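Local coordinates for uncharacterized protein (PDB 5AZ0) that probably catalyses the nicotinamide-cofactor-dependent reduction of aldehydes and ketones, as a silkworm member of the aldo-keto reductase family, at residues Phe9-Gly14 against Glu217-Ala222; Pro18-Gly23 against Glu286-Phe291; His73-Glu78 against Thr102-Gln107. All coordinates share one frame; numbering follows the deposited sequence.

Contact 1 of 3, residues Phe9-Gly14 against Glu217-Ala222; sequences FKLNNG and EVVVVA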
ATOM      1  N   PHE A   9      -7.010  -2.906  12.601  1.00 25.99           N
ATOM      2  CA  PHE A   9      -7.312  -4.334  12.300  1.00 24.06           C
ATOM      3  C   PHE A   9      -6.257  -5.220  12.897  1.00 25.12           C
ATOM      4  O   PHE A   9      -5.178  -4.752  13.227  1.00 28.68           O
ATOM      5  CB  PHE A   9      -7.433  -4.538  10.812  1.00 23.85           C
ATOM      6  CG  PHE A   9      -8.532  -3.690  10.140  1.00 25.14           C
ATOM      7  CD1 PHE A   9      -9.747  -3.457  10.746  1.00 28.76           C
ATOM      8  CD2 PHE A   9      -8.385  -3.256   8.859  1.00 25.50           C
ATOM      9  CE1 PHE A   9     -10.742  -2.738  10.093  1.00 31.33           C
ATOM     10  CE2 PHE A   9      -9.344  -2.527   8.207  1.00 27.87           C
ATOM     11  CZ  PHE A   9     -10.535  -2.292   8.808  1.00 32.47           C
ATOM     12  N   LYS A  10      -6.602  -6.471  13.147  1.00 23.74           N
ATOM     13  CA  LYS A  10      -5.712  -7.432  13.740  1.00 24.19           C
ATOM     14  C   LYS A  10      -5.082  -8.275  12.618  1.00 22.44           C
ATOM     15  O   LYS A  10      -5.762  -8.788  11.753  1.00 22.52           O
ATOM     16  CB  LYS A  10      -6.490  -8.329  14.698  1.00 29.71           C
ATOM     17  CG  LYS A  10      -7.442  -7.644  15.713  1.00 36.06           C
ATOM     18  CD  LYS A  10      -6.701  -6.612  16.506  1.00 42.57           C
ATOM     19  CE  LYS A  10      -7.292  -6.356  17.919  1.00 49.06           C
ATOM     20  NZ  LYS A  10      -6.105  -6.113  18.854  1.00 50.49           N
ATOM     21  N   LEU A  11      -3.796  -8.461  12.657  1.00 22.14           N
ATOM     22  CA  LEU A  11      -3.101  -9.333  11.703  1.00 21.06           C
ATOM     23  C   LEU A  11      -3.025 -10.758  12.207  1.00 20.71           C
ATOM     24  O   LEU A  11      -3.178 -11.028  13.389  1.00 18.75           O
ATOM     25  CB  LEU A  11      -1.672  -8.828  11.483  1.00 22.24           C
ATOM     26  CG  LEU A  11      -1.547  -7.427  10.872  1.00 21.75           C
ATOM     27  CD1 LEU A  11      -0.069  -7.042  10.948  1.00 21.93           C
ATOM     28  CD2 LEU A  11      -2.134  -7.381   9.483  1.00 21.90           C
ATOM     29  N   ASN A  12      -2.735 -11.668  11.290  1.00 20.01           N
ATOM     30  CA  ASN A  12      -2.622 -13.113  11.615  1.00 18.62           C
ATOM     31  C   ASN A  12      -1.396 -13.515  12.341  1.00 18.17           C
ATOM     32  O   ASN A  12      -1.166 -14.711  12.615  1.00 20.14           O
ATOM     33  CB  ASN A  12      -2.765 -13.936  10.330  1.00 20.45           C
ATOM     34  CG  ASN A  12      -1.652 -13.679   9.322  1.00 21.30           C
ATOM     35  OD1 ASN A  12      -0.711 -12.880   9.572  1.00 18.85           O
ATOM     36  ND2 ASN A  12      -1.809 -14.261   8.141  1.00 20.23           N
ATOM     37  N   ASN A  13      -0.605 -12.526  12.757  1.00 19.04           N
ATOM     38  CA  ASN A  13       0.504 -12.768  13.650  1.00 17.96           C
ATOM     39  C   ASN A  13       0.390 -12.148  15.054  1.00 19.66           C
ATOM     40  O   ASN A  13       1.395 -12.085  15.782  1.00 20.70           O
ATOM     41  CB  ASN A  13       1.774 -12.204  13.001  1.00 18.02           C
ATOM     42  CG  ASN A  13       1.867 -10.685  13.145  1.00 19.82           C
ATOM     43  OD1 ASN A  13       0.881  -9.987  13.328  1.00 19.19           O
ATOM     44  ND2 ASN A  13       3.073 -10.175  13.055  1.00 23.57           N
ATOM     45  N   GLY A  14      -0.776 -11.660  15.433  1.00 19.25           N
ATOM     46  CA  GLY A  14      -0.923 -11.069  16.772  1.00 20.43           C
ATOM     47  C   GLY A  14      -0.850  -9.531  16.852  1.00 21.63           C
ATOM     48  O   GLY A  14      -1.180  -8.943  17.904  1.00 22.72           O
ATOM     49  N   GLU A 217      -7.491 -15.130   6.555  1.00 23.39           N
ATOM     50  CA  GLU A 217      -6.996 -14.219   7.582  1.00 24.00           C
ATOM     51  C   GLU A 217      -5.804 -13.345   7.201  1.00 23.01           C
ATOM     52  O   GLU A 217      -5.102 -12.840   8.066  1.00 21.32           O
ATOM     53  CB  GLU A 217      -6.646 -14.925   8.830  1.00 25.35           C
ATOM     54  CG  GLU A 217      -7.523 -16.066   9.310  1.00 32.35           C
ATOM     55  CD  GLU A 217      -8.893 -15.671   9.727  1.00 35.79           C
ATOM     56  OE1 GLU A 217      -9.236 -14.446   9.708  1.00 36.62           O
ATOM     57  OE2 GLU A 217      -9.601 -16.621  10.119  1.00 46.29           O
ATOM     58  N   VAL A 218      -5.653 -13.097   5.913  1.00 20.79           N
ATOM     59  CA  VAL A 218      -4.703 -12.124   5.399  1.00 21.44           C
ATOM     60  C   VAL A 218      -5.461 -10.832   5.258  1.00 21.92           C
ATOM     61  O   VAL A 218      -6.584 -10.815   4.705  1.00 24.36           O
ATOM     62  CB  VAL A 218      -4.173 -12.575   4.044  1.00 21.60           C
ATOM     63  CG1 VAL A 218      -3.257 -11.557   3.398  1.00 21.04           C
ATOM     64  CG2 VAL A 218      -3.527 -13.965   4.173  1.00 20.21           C
ATOM     65  N   VAL A 219      -4.901  -9.758   5.811  1.00 19.27           N
ATOM     66  CA  VAL A 219      -5.482  -8.413   5.695  1.00 18.00           C
ATOM     67  C   VAL A 219      -5.132  -7.803   4.352  1.00 18.22           C
ATOM     68  O   VAL A 219      -3.983  -7.890   3.872  1.00 19.09           O
ATOM     69  CB  VAL A 219      -4.999  -7.541   6.830  1.00 20.33           C
ATOM     70  CG1 VAL A 219      -5.402  -6.072   6.627  1.00 20.86           C
ATOM     71  CG2 VAL A 219      -5.592  -8.081   8.128  1.00 20.86           C
ATOM     72  N   VAL A 220      -6.139  -7.208   3.732  1.00 16.35           N
ATOM     73  CA  VAL A 220      -6.002  -6.561   2.483  1.00 20.59           C
ATOM     74  C   VAL A 220      -5.717  -5.062   2.696  1.00 20.45           C
ATOM     75  O   VAL A 220      -6.417  -4.409   3.479  1.00 24.37           O
ATOM     76  CB  VAL A 220      -7.266  -6.699   1.629  1.00 20.26           C
ATOM     77  CG1 VAL A 220      -7.116  -5.921   0.337  1.00 22.98           C
ATOM     78  CG2 VAL A 220      -7.483  -8.146   1.293  1.00 22.63           C
ATOM     79  N   VAL A 221      -4.736  -4.536   1.966  1.00 20.55           N
ATOM     80  CA  VAL A 221      -4.330  -3.145   2.112  1.00 21.47           C
ATOM     81  C   VAL A 221      -4.425  -2.565   0.763  1.00 20.38           C
ATOM     82  O   VAL A 221      -3.783  -3.056  -0.139  1.00 20.12           O
ATOM     83  CB  VAL A 221      -2.897  -2.992   2.687  1.00 21.72           C
ATOM     84  CG1 VAL A 221      -2.392  -1.512   2.600  1.00 22.16           C
ATOM     85  CG2 VAL A 221      -2.860  -3.522   4.130  1.00 18.82           C
ATOM     86  N   ALA A 222      -5.220  -1.497   0.629  1.00 20.81           N
ATOM     87  CA  ALA A 222      -5.474  -0.898  -0.677  1.00 22.90           C
ATOM     88  C   ALA A 222      -4.567   0.300  -0.959  1.00 23.94           C
ATOM     89  O   ALA A 222      -4.636   1.275  -0.213  1.00 22.34           O
ATOM     90  CB  ALA A 222      -6.920  -0.424  -0.755  1.00 22.26           C
TER
HETATM   91  O   HOH W   1      -3.341 -10.858   8.592  1.00 14.85           O
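Leu11 and Asn12 run past Val219 and Glu217 with no direct hydrogen bond between the backbones, the CA atoms of Asn12 and Glu217 standing 6.1 Å apart. A water bridges the two backbones, accepting from Asn12 N at 2.9 Å. It donates to Glu217 O at 2.7 Å and takes a weak bond from Val219 N. The branched side chains of Leu11 and Val219 cross at about a right angle, Leu11 CD2 meeting Val219 CG2 at 3.8 Å. The same Val219 CG2 methyl also lies 3.7 Å from Lys10 O. Leu11 opens the type I turn, closed by Gly14 N to Leu11 O, that joins strands 8-10 and 16-18; in aldo-keto reductases such an N-terminal hairpin covers the bottom of the (beta/alpha)8 barrel. Across the contact, Glu217 has positive phi as the C-prime residue of the Schellman motif ending helix 207-215, just ahead of barrel strand 219-223. Asn12 sets its CB 3.4 Å from Glu217 O. With its CG between the backbone N and the carbonyl carbon (chi1 64°), the Asn12 amide stays near Glu217 O while ND2 reaches Pro193 O in a hydrogen bond.

Contact 2 of 3, residues Pro18-Gly23 against Glu286-Phe291; sequences PALGYG and ENASIF
The seam where the (beta/alpha)8 barrel closes, between the chain entering its first strand, 22-23, and the chain leaving helix 281-287 behind its last, is packed here around Leu20. That residue reaches across to Asn287, Ala288, Ile290 and Phe291. With CG anti to the backbone N (chi1 -173°), its methyls are carried toward residues 287-290. Leu20 CD2 does most of the touching: it lies 3.6 Å from Asn287 O and the same distance from Ala288 CA, with Ala288 CB beside it at 3.7 Å. Leu20 CD1 makes a looser approach to Ile290 CD1, 4.4 Å away. Nearer the backbone, Leu20 CB sits at the edge of the Phe291 ring, close to its plane and 4.0 Å from Phe291 CZ. Ala19 CB approaches the same ring obliquely, 4.3 Å from Phe291 CE1.

Phe291 is held from within its own segment as well, since Ile290 CG1 lies 3.4 Å above the ring plane of Phe291, over its centre; Tyr268 of helix 259-269 adds an edge-to-face partner. Ser289 N bonds back to Glu286 O, 3.0 Å, as the chain leaves the helix. The backbones of Ala19 and Gly21 bond to Ser274, so links from the chain leading into strand 22-23 to strand 273-274 run beside this apolar patch, and Tyr66 packs against Leu20, Asn287 and Ala288.

No hydrogen bond or charge pair passes between 18-23 and 286-291. Cohesion therefore rests on dispersion and on the burial of methyl and ring surface, which asks for complementary shape but sets no exact direction, while directional bonds come instead from the backbone, to Ser274.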
ATOM      1  N   PRO A  18      -3.071  -0.132  11.807  1.00 23.02           N
ATOM      2  CA  PRO A  18      -4.089   0.933  11.703  1.00 22.70           C
ATOM      3  C   PRO A  18      -4.734   0.918  10.342  1.00 23.54           C
ATOM      4  O   PRO A  18      -4.022   0.786   9.294  1.00 22.39           O
ATOM      5  CB  PRO A  18      -3.271   2.240  11.912  1.00 21.31           C
ATOM      6  CG  PRO A  18      -2.080   1.816  12.743  1.00 23.39           C
ATOM      7  CD  PRO A  18      -1.747   0.415  12.218  1.00 22.99           C
ATOM      8  N   ALA A  19      -6.050   1.116  10.351  1.00 21.92           N
ATOM      9  CA  ALA A  19      -6.906   0.975   9.151  1.00 22.65           C
ATOM     10  C   ALA A  19      -6.700   1.994   8.087  1.00 23.77           C
ATOM     11  O   ALA A  19      -7.191   1.846   6.951  1.00 24.26           O
ATOM     12  CB  ALA A  19      -8.315   1.007   9.553  1.00 25.95           C
ATOM     13  N   LEU A  20      -5.948   3.043   8.421  1.00 23.99           N
ATOM     14  CA  LEU A  20      -5.545   4.038   7.457  1.00 24.09           C
ATOM     15  C   LEU A  20      -4.064   4.279   7.617  1.00 24.59           C
ATOM     16  O   LEU A  20      -3.549   4.250   8.726  1.00 22.77           O
ATOM     17  CB  LEU A  20      -6.320   5.279   7.739  1.00 30.67           C
ATOM     18  CG  LEU A  20      -6.250   6.475   6.814  1.00 35.25           C
ATOM     19  CD1 LEU A  20      -7.113   6.168   5.614  1.00 41.47           C
ATOM     20  CD2 LEU A  20      -6.836   7.675   7.604  1.00 40.71           C
ATOM     21  N   GLY A  21      -3.373   4.406   6.494  1.00 26.26           N
ATOM     22  CA  GLY A  21      -1.938   4.668   6.450  1.00 26.83           C
ATOM     23  C   GLY A  21      -1.592   5.842   5.540  1.00 28.21           C
ATOM     24  O   GLY A  21      -2.323   6.128   4.574  1.00 28.47           O
ATOM     25  N   TYR A  22      -0.475   6.512   5.860  1.00 25.39           N
ATOM     26  CA  TYR A  22       0.014   7.652   5.130  1.00 24.13           C
ATOM     27  C   TYR A  22       0.927   7.185   3.998  1.00 24.17           C
ATOM     28  O   TYR A  22       2.014   6.682   4.228  1.00 26.67           O
ATOM     29  CB  TYR A  22       0.734   8.648   6.125  1.00 25.51           C
ATOM     30  CG  TYR A  22       1.223   9.920   5.497  1.00 27.67           C
ATOM     31  CD1 TYR A  22       2.445   9.977   4.830  1.00 27.88           C
ATOM     32  CD2 TYR A  22       0.461  11.075   5.560  1.00 29.99           C
ATOM     33  CE1 TYR A  22       2.886  11.170   4.241  1.00 32.30           C
ATOM     34  CE2 TYR A  22       0.893  12.257   4.966  1.00 29.28           C
ATOM     35  CZ  TYR A  22       2.095  12.309   4.348  1.00 29.33           C
ATOM     36  OH  TYR A  22       2.430  13.481   3.729  1.00 31.13           O
ATOM     37  N   GLY A  23       0.489   7.356   2.763  1.00 22.51           N
ATOM     38  CA  GLY A  23       1.262   6.993   1.603  1.00 25.53           C
ATOM     39  C   GLY A  23       2.438   7.934   1.296  1.00 27.88           C
ATOM     40  O   GLY A  23       2.361   9.135   1.536  1.00 27.58           O
ATOM     41  N   GLU A 286      -9.054  15.299   6.398  1.00 36.84           N
ATOM     42  CA  GLU A 286     -10.341  14.850   5.776  1.00 41.75           C
ATOM     43  C   GLU A 286     -10.321  13.303   5.647  1.00 39.84           C
ATOM     44  O   GLU A 286     -11.213  12.644   6.185  1.00 33.73           O
ATOM     45  CB  GLU A 286     -10.488  15.544   4.414  1.00 42.37           C
ATOM     46  CG  GLU A 286     -11.825  15.421   3.663  1.00 56.03           C
ATOM     47  CD  GLU A 286     -11.718  15.701   2.148  1.00 54.30           C
ATOM     48  OE1 GLU A 286     -10.709  16.246   1.679  1.00 60.79           O
ATOM     49  OE2 GLU A 286     -12.652  15.371   1.389  1.00 67.54           O
ATOM     50  N   ASN A 287      -9.225  12.738   5.076  1.00 36.58           N
ATOM     51  CA  ASN A 287      -9.067  11.258   4.962  1.00 32.50           C
ATOM     52  C   ASN A 287      -9.223  10.507   6.244  1.00 32.09           C
ATOM     53  O   ASN A 287      -9.690   9.372   6.205  1.00 32.72           O
ATOM     54  CB  ASN A 287      -7.770  10.875   4.276  1.00 30.37           C
ATOM     55  CG  ASN A 287      -7.709  11.397   2.886  1.00 30.70           C
ATOM     56  OD1 ASN A 287      -8.734  11.744   2.347  1.00 35.83           O
ATOM     57  ND2 ASN A 287      -6.529  11.522   2.313  1.00 33.69           N
ATOM     58  N   ALA A 288      -8.908  11.108   7.394  1.00 35.43           N
ATOM     59  CA  ALA A 288      -9.035  10.347   8.656  1.00 36.71           C
ATOM     60  C   ALA A 288     -10.332  10.484   9.403  1.00 39.98           C
ATOM     61  O   ALA A 288     -10.521   9.812  10.457  1.00 34.08           O
ATOM     62  CB  ALA A 288      -7.883  10.612   9.592  1.00 42.00           C
ATOM     63  N   SER A 289     -11.232  11.301   8.860  1.00 41.80           N
ATOM     64  CA  SER A 289     -12.527  11.585   9.530  1.00 49.62           C
ATOM     65  C   SER A 289     -13.608  10.743   8.820  1.00 50.18           C
ATOM     66  O   SER A 289     -14.526  11.288   8.188  1.00 48.71           O
ATOM     67  CB  SER A 289     -12.805  13.101   9.507  1.00 49.31           C
ATOM     68  OG  SER A 289     -11.585  13.861   9.745  1.00 48.85           O
ATOM     69  N   ILE A 290     -13.442   9.406   8.925  1.00 39.05           N
ATOM     70  CA  ILE A 290     -14.197   8.437   8.132  1.00 36.69           C
ATOM     71  C   ILE A 290     -14.659   7.229   8.905  1.00 39.30           C
ATOM     72  O   ILE A 290     -15.094   6.236   8.310  1.00 41.79           O
ATOM     73  CB  ILE A 290     -13.381   7.903   6.951  1.00 35.41           C
ATOM     74  CG1 ILE A 290     -12.126   7.174   7.440  1.00 35.09           C
ATOM     75  CG2 ILE A 290     -12.980   9.013   5.986  1.00 36.52           C
ATOM     76  CD1 ILE A 290     -11.398   6.384   6.396  1.00 34.18           C
ATOM     77  N   PHE A 291     -14.534   7.261  10.219  1.00 40.19           N
ATOM     78  CA  PHE A 291     -14.762   6.056  11.012  1.00 42.32           C
ATOM     79  C   PHE A 291     -16.069   6.090  11.842  1.00 48.95           C
ATOM     80  O   PHE A 291     -16.480   5.073  12.386  1.00 57.41           O
ATOM     81  CB  PHE A 291     -13.516   5.789  11.876  1.00 37.92           C
ATOM     82  CG  PHE A 291     -12.266   5.645  11.063  1.00 39.61           C
ATOM     83  CD1 PHE A 291     -12.072   4.514  10.252  1.00 37.07           C
ATOM     84  CD2 PHE A 291     -11.296   6.638  11.062  1.00 34.07           C
ATOM     85  CE1 PHE A 291     -10.919   4.395   9.493  1.00 36.97           C
ATOM     86  CE2 PHE A 291     -10.138   6.506  10.306  1.00 38.27           C
ATOM     87  CZ  PHE A 291      -9.958   5.394   9.513  1.00 36.88           C
TER

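Contact 3 of 3, residues His73-Glu78 against Thr102-Gln107; sequences HFYRVE and TTKVWQ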
ATOM      1  N   HIS A  73      11.667   0.909  -0.469  1.00 24.25           N
ATOM      2  CA  HIS A  73      12.905   1.223  -1.111  1.00 24.90           C
ATOM      3  C   HIS A  73      12.699   2.009  -2.400  1.00 29.19           C
ATOM      4  O   HIS A  73      13.259   3.129  -2.583  1.00 25.31           O
ATOM      5  CB  HIS A  73      13.690  -0.041  -1.360  1.00 23.75           C
ATOM      6  CG  HIS A  73      14.987   0.191  -2.059  1.00 22.79           C
ATOM      7  ND1 HIS A  73      15.667  -0.805  -2.728  1.00 23.86           N
ATOM      8  CD2 HIS A  73      15.726   1.328  -2.213  1.00 24.58           C
ATOM      9  CE1 HIS A  73      16.779  -0.302  -3.247  1.00 23.70           C
ATOM     10  NE2 HIS A  73      16.827   1.001  -2.954  1.00 23.29           N
ATOM     11  N   PHE A  74      11.806   1.495  -3.246  1.00 27.29           N
ATOM     12  CA  PHE A  74      11.502   2.166  -4.511  1.00 27.16           C
ATOM     13  C   PHE A  74      11.023   3.606  -4.436  1.00 26.99           C
ATOM     14  O   PHE A  74      11.070   4.282  -5.422  1.00 24.02           O
ATOM     15  CB  PHE A  74      10.472   1.334  -5.295  1.00 30.58           C
ATOM     16  CG  PHE A  74      10.246   1.802  -6.704  1.00 31.71           C
ATOM     17  CD1 PHE A  74      11.229   1.615  -7.661  1.00 33.63           C
ATOM     18  CD2 PHE A  74       9.021   2.390  -7.090  1.00 33.09           C
ATOM     19  CE1 PHE A  74      11.030   2.046  -8.996  1.00 32.99           C
ATOM     20  CE2 PHE A  74       8.807   2.814  -8.420  1.00 35.77           C
ATOM     21  CZ  PHE A  74       9.820   2.649  -9.369  1.00 29.91           C
ATOM     22  N   TYR A  75      10.457   4.055  -3.326  1.00 25.80           N
ATOM     23  CA  TYR A  75       9.902   5.394  -3.261  1.00 23.94           C
ATOM     24  C   TYR A  75      10.913   6.521  -3.011  1.00 25.63           C
ATOM     25  O   TYR A  75      10.531   7.686  -3.006  1.00 28.67           O
ATOM     26  CB  TYR A  75       8.806   5.452  -2.235  1.00 25.60           C
ATOM     27  CG  TYR A  75       7.645   4.452  -2.414  1.00 24.85           C
ATOM     28  CD1 TYR A  75       7.402   3.772  -3.614  1.00 25.31           C
ATOM     29  CD2 TYR A  75       6.795   4.230  -1.357  1.00 26.02           C
ATOM     30  CE1 TYR A  75       6.338   2.880  -3.731  1.00 27.76           C
ATOM     31  CE2 TYR A  75       5.729   3.354  -1.458  1.00 26.16           C
ATOM     32  CZ  TYR A  75       5.482   2.681  -2.631  1.00 27.10           C
ATOM     33  OH  TYR A  75       4.409   1.802  -2.629  1.00 24.70           O
ATOM     34  N   ARG A  76      12.170   6.156  -2.787  1.00 27.74           N
ATOM     35  CA  ARG A  76      13.326   7.048  -2.799  1.00 32.00           C
ATOM     36  C   ARG A  76      13.470   7.850  -1.523  1.00 29.76           C
ATOM     37  O   ARG A  76      14.533   8.285  -1.252  1.00 33.83           O
ATOM     38  CB  ARG A  76      13.382   8.035  -4.019  1.00 32.25           C
ATOM     39  CG  ARG A  76      13.824   7.416  -5.353  1.00 35.11           C
ATOM     40  CD  ARG A  76      12.670   7.200  -6.276  1.00 39.27           C
ATOM     41  NE  ARG A  76      13.095   6.955  -7.644  1.00 41.61           N
ATOM     42  CZ  ARG A  76      12.690   5.945  -8.426  1.00 44.31           C
ATOM     43  NH1 ARG A  76      11.804   4.982  -8.014  1.00 40.70           N
ATOM     44  NH2 ARG A  76      13.162   5.888  -9.673  1.00 42.56           N
ATOM     45  N   VAL A  77      12.427   7.977  -0.734  1.00 24.80           N
ATOM     46  CA  VAL A  77      12.367   8.921   0.338  1.00 24.94           C
ATOM     47  C   VAL A  77      12.540   8.292   1.736  1.00 23.46           C
ATOM     48  O   VAL A  77      12.235   8.947   2.722  1.00 25.51           O
ATOM     49  CB  VAL A  77      11.030   9.727   0.268  1.00 28.21           C
ATOM     50  CG1 VAL A  77      11.044  10.584  -0.989  1.00 25.10           C
ATOM     51  CG2 VAL A  77       9.765   8.820   0.296  1.00 29.35           C
ATOM     52  N   GLU A  78      13.015   7.048   1.859  1.00 22.48           N
ATOM     53  CA  GLU A  78      13.140   6.453   3.220  1.00 22.85           C
ATOM     54  C   GLU A  78      14.010   7.304   4.161  1.00 24.30           C
ATOM     55  O   GLU A  78      13.643   7.501   5.333  1.00 22.98           O
ATOM     56  CB  GLU A  78      13.691   5.027   3.152  1.00 23.14           C
ATOM     57  CG  GLU A  78      12.709   4.009   2.513  1.00 24.94           C
ATOM     58  CD  GLU A  78      13.371   2.694   2.162  1.00 24.09           C
ATOM     59  OE1 GLU A  78      14.417   2.763   1.513  1.00 21.02           O
ATOM     60  OE2 GLU A  78      12.870   1.586   2.538  1.00 22.27           O
ATOM     61  N   THR A 102       5.910   0.511   7.440  1.00 19.47           N
ATOM     62  CA  THR A 102       6.040  -0.543   6.390  1.00 20.01           C
ATOM     63  C   THR A 102       7.086  -0.136   5.357  1.00 19.35           C
ATOM     64  O   THR A 102       7.131   1.029   4.936  1.00 19.01           O
ATOM     65  CB  THR A 102       4.710  -0.702   5.631  1.00 19.43           C
ATOM     66  OG1 THR A 102       3.721  -1.239   6.502  1.00 17.51           O
ATOM     67  CG2 THR A 102       4.844  -1.715   4.466  1.00 19.63           C
ATOM     68  N   THR A 103       7.949  -1.058   4.960  1.00 18.68           N
ATOM     69  CA  THR A 103       8.756  -0.848   3.775  1.00 19.02           C
ATOM     70  C   THR A 103       8.652  -2.096   2.857  1.00 20.48           C
ATOM     71  O   THR A 103       7.929  -3.023   3.175  1.00 19.81           O
ATOM     72  CB  THR A 103      10.221  -0.427   4.055  1.00 18.58           C
ATOM     73  OG1 THR A 103      10.805  -0.006   2.804  1.00 20.64           O
ATOM     74  CG2 THR A 103      11.025  -1.555   4.602  1.00 19.43           C
ATOM     75  N   LYS A 104       9.354  -2.086   1.731  1.00 18.79           N
ATOM     76  CA  LYS A 104       9.111  -3.024   0.638  1.00 20.48           C
ATOM     77  C   LYS A 104      10.416  -3.285  -0.148  1.00 20.33           C
ATOM     78  O   LYS A 104      11.245  -2.399  -0.246  1.00 21.11           O
ATOM     79  CB  LYS A 104       7.971  -2.590  -0.285  1.00 19.95           C
ATOM     80  CG  LYS A 104       6.739  -2.075   0.415  1.00 20.94           C
ATOM     81  CD  LYS A 104       5.721  -1.532  -0.583  1.00 22.19           C
ATOM     82  CE  LYS A 104       4.738  -0.700   0.235  1.00 23.52           C
ATOM     83  NZ  LYS A 104       3.805   0.068  -0.571  1.00 24.74           N
ATOM     84  N   VAL A 105      10.580  -4.520  -0.601  1.00 18.06           N
ATOM     85  CA  VAL A 105      11.784  -5.026  -1.288  1.00 19.42           C
ATOM     86  C   VAL A 105      11.386  -5.137  -2.756  1.00 24.85           C
ATOM     87  O   VAL A 105      10.360  -5.872  -3.128  1.00 22.60           O
ATOM     88  CB  VAL A 105      12.095  -6.437  -0.783  1.00 18.63           C
ATOM     89  CG1 VAL A 105      13.208  -7.138  -1.578  1.00 20.27           C
ATOM     90  CG2 VAL A 105      12.493  -6.351   0.690  1.00 19.26           C
ATOM     91  N   TRP A 106      12.210  -4.538  -3.609  1.00 22.79           N
ATOM     92  CA  TRP A 106      11.948  -4.480  -5.028  1.00 22.15           C
ATOM     93  C   TRP A 106      12.448  -5.698  -5.797  1.00 22.59           C
ATOM     94  O   TRP A 106      13.067  -6.644  -5.216  1.00 22.19           O
ATOM     95  CB  TRP A 106      12.578  -3.167  -5.553  1.00 27.40           C
ATOM     96  CG  TRP A 106      12.102  -2.608  -6.891  1.00 27.18           C
ATOM     97  CD1 TRP A 106      12.859  -2.507  -8.034  1.00 28.33           C
ATOM     98  CD2 TRP A 106      10.830  -2.024  -7.210  1.00 25.67           C
ATOM     99  NE1 TRP A 106      12.131  -1.921  -9.046  1.00 26.81           N
ATOM    100  CE2 TRP A 106      10.894  -1.595  -8.585  1.00 28.52           C
ATOM    101  CE3 TRP A 106       9.651  -1.836  -6.509  1.00 23.91           C
ATOM    102  CZ2 TRP A 106       9.826  -0.997  -9.234  1.00 27.86           C
ATOM    103  CZ3 TRP A 106       8.570  -1.225  -7.135  1.00 26.13           C
ATOM    104  CH2 TRP A 106       8.655  -0.805  -8.497  1.00 28.54           C
ATOM    105  N   GLN A 107      12.228  -5.667  -7.129  1.00 24.37           N
ATOM    106  CA  GLN A 107      12.251  -6.862  -8.027  1.00 25.69           C
ATOM    107  C   GLN A 107      13.598  -7.439  -8.229  1.00 26.52           C
ATOM    108  O   GLN A 107      13.728  -8.664  -8.477  1.00 24.10           O
ATOM    109  CB  GLN A 107      11.648  -6.553  -9.417  1.00 29.30           C
ATOM    110  CG  GLN A 107      10.122  -6.472  -9.421  1.00 29.75           C
ATOM    111  CD  GLN A 107       9.535  -5.301  -8.654  1.00 26.74           C
ATOM    112  OE1 GLN A 107       9.331  -5.398  -7.456  1.00 28.05           O
ATOM    113  NE2 GLN A 107       9.179  -4.241  -9.337  1.00 27.99           N
TER
HETATM  114  O   HOH W   2      14.443  -3.354  -2.696  1.00 19.43           O
HETATM  115  O   HOH W   3      10.622  -1.327  -3.051  1.00 20.86           O
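This buried contact, part aromatic stack and part polar network, joins the loop after strand 68-70 to the C-terminal end of strand 100-105, the end of the barrel that carries the active site in aldo-keto reductases. Phe74 and the six-membered ring of Trp106 form an offset stack, centroids 3.6 Å apart and planes only 5° off parallel. Phe74 CB adds a CH-pi contact over the same indole face. Each ring is also covered on its other face: Arg76 NH1, bonded to Phe74 O at 2.8 Å, lies above Phe74 toward its rim, and Gln107 NE2 lies 3.2 Å above the Trp106 plane. Trp106 NE1 bonds to Met341 O; a leucine in place of the tryptophan would probably leave that carbonyl without this donor and Phe74 without its flat partner.

Lys104, its chain extended, gives a hydrogen bond from NZ to Tyr75 OH, 2.8 Å, and NZ also forms a salt bridge with Asp70 and a hydrogen bond with Gln197. Asp70, Tyr75, Lys104 and His137 match the family's Asp-Tyr-Lys-His catalytic tetrad, and an acetate ion about 4 Å from the Tyr75 side chain is consistent with a substrate pocket. Thr103 OG1 donates to Glu78 OE2 at 2.6 Å, nearly along the carboxylate C-O bond. The backbones are joined more loosely, by a weak bond from His73 N to Lys104 O (3.3 Å), while one water bridges His73 ND1 and Trp106 N.

Glu78 also holds Ser122 and Arg125, so its carboxylate links the start of helix 78-90, helix 112-126 and strand 100-105, which is paired on its two sides with strands 68-70 and 133-136.

From the N terminus, the hairpin of strands 8-10 and 16-18 comes first: contact 1 joins its turn to the start of strand 219-223, enclosing about two hundred residues. Contact 2 begins a few residues later, at 18-23, but ends farther on, at 286-291, so the two loops cross; they also touch, Phe9 CE2 lying 3.9 Å from Ala19 CB. Contact 3, from 73-78 to 102-107, closes a short loop around helix 78-90 and is nested inside both. All three reach the same parallel sheet: contact 1 ties the hairpin to it, contact 2 the lead-in to its first strand to the segment following helix 281-287, contact 3 its second and third strands at the presumed catalytic end.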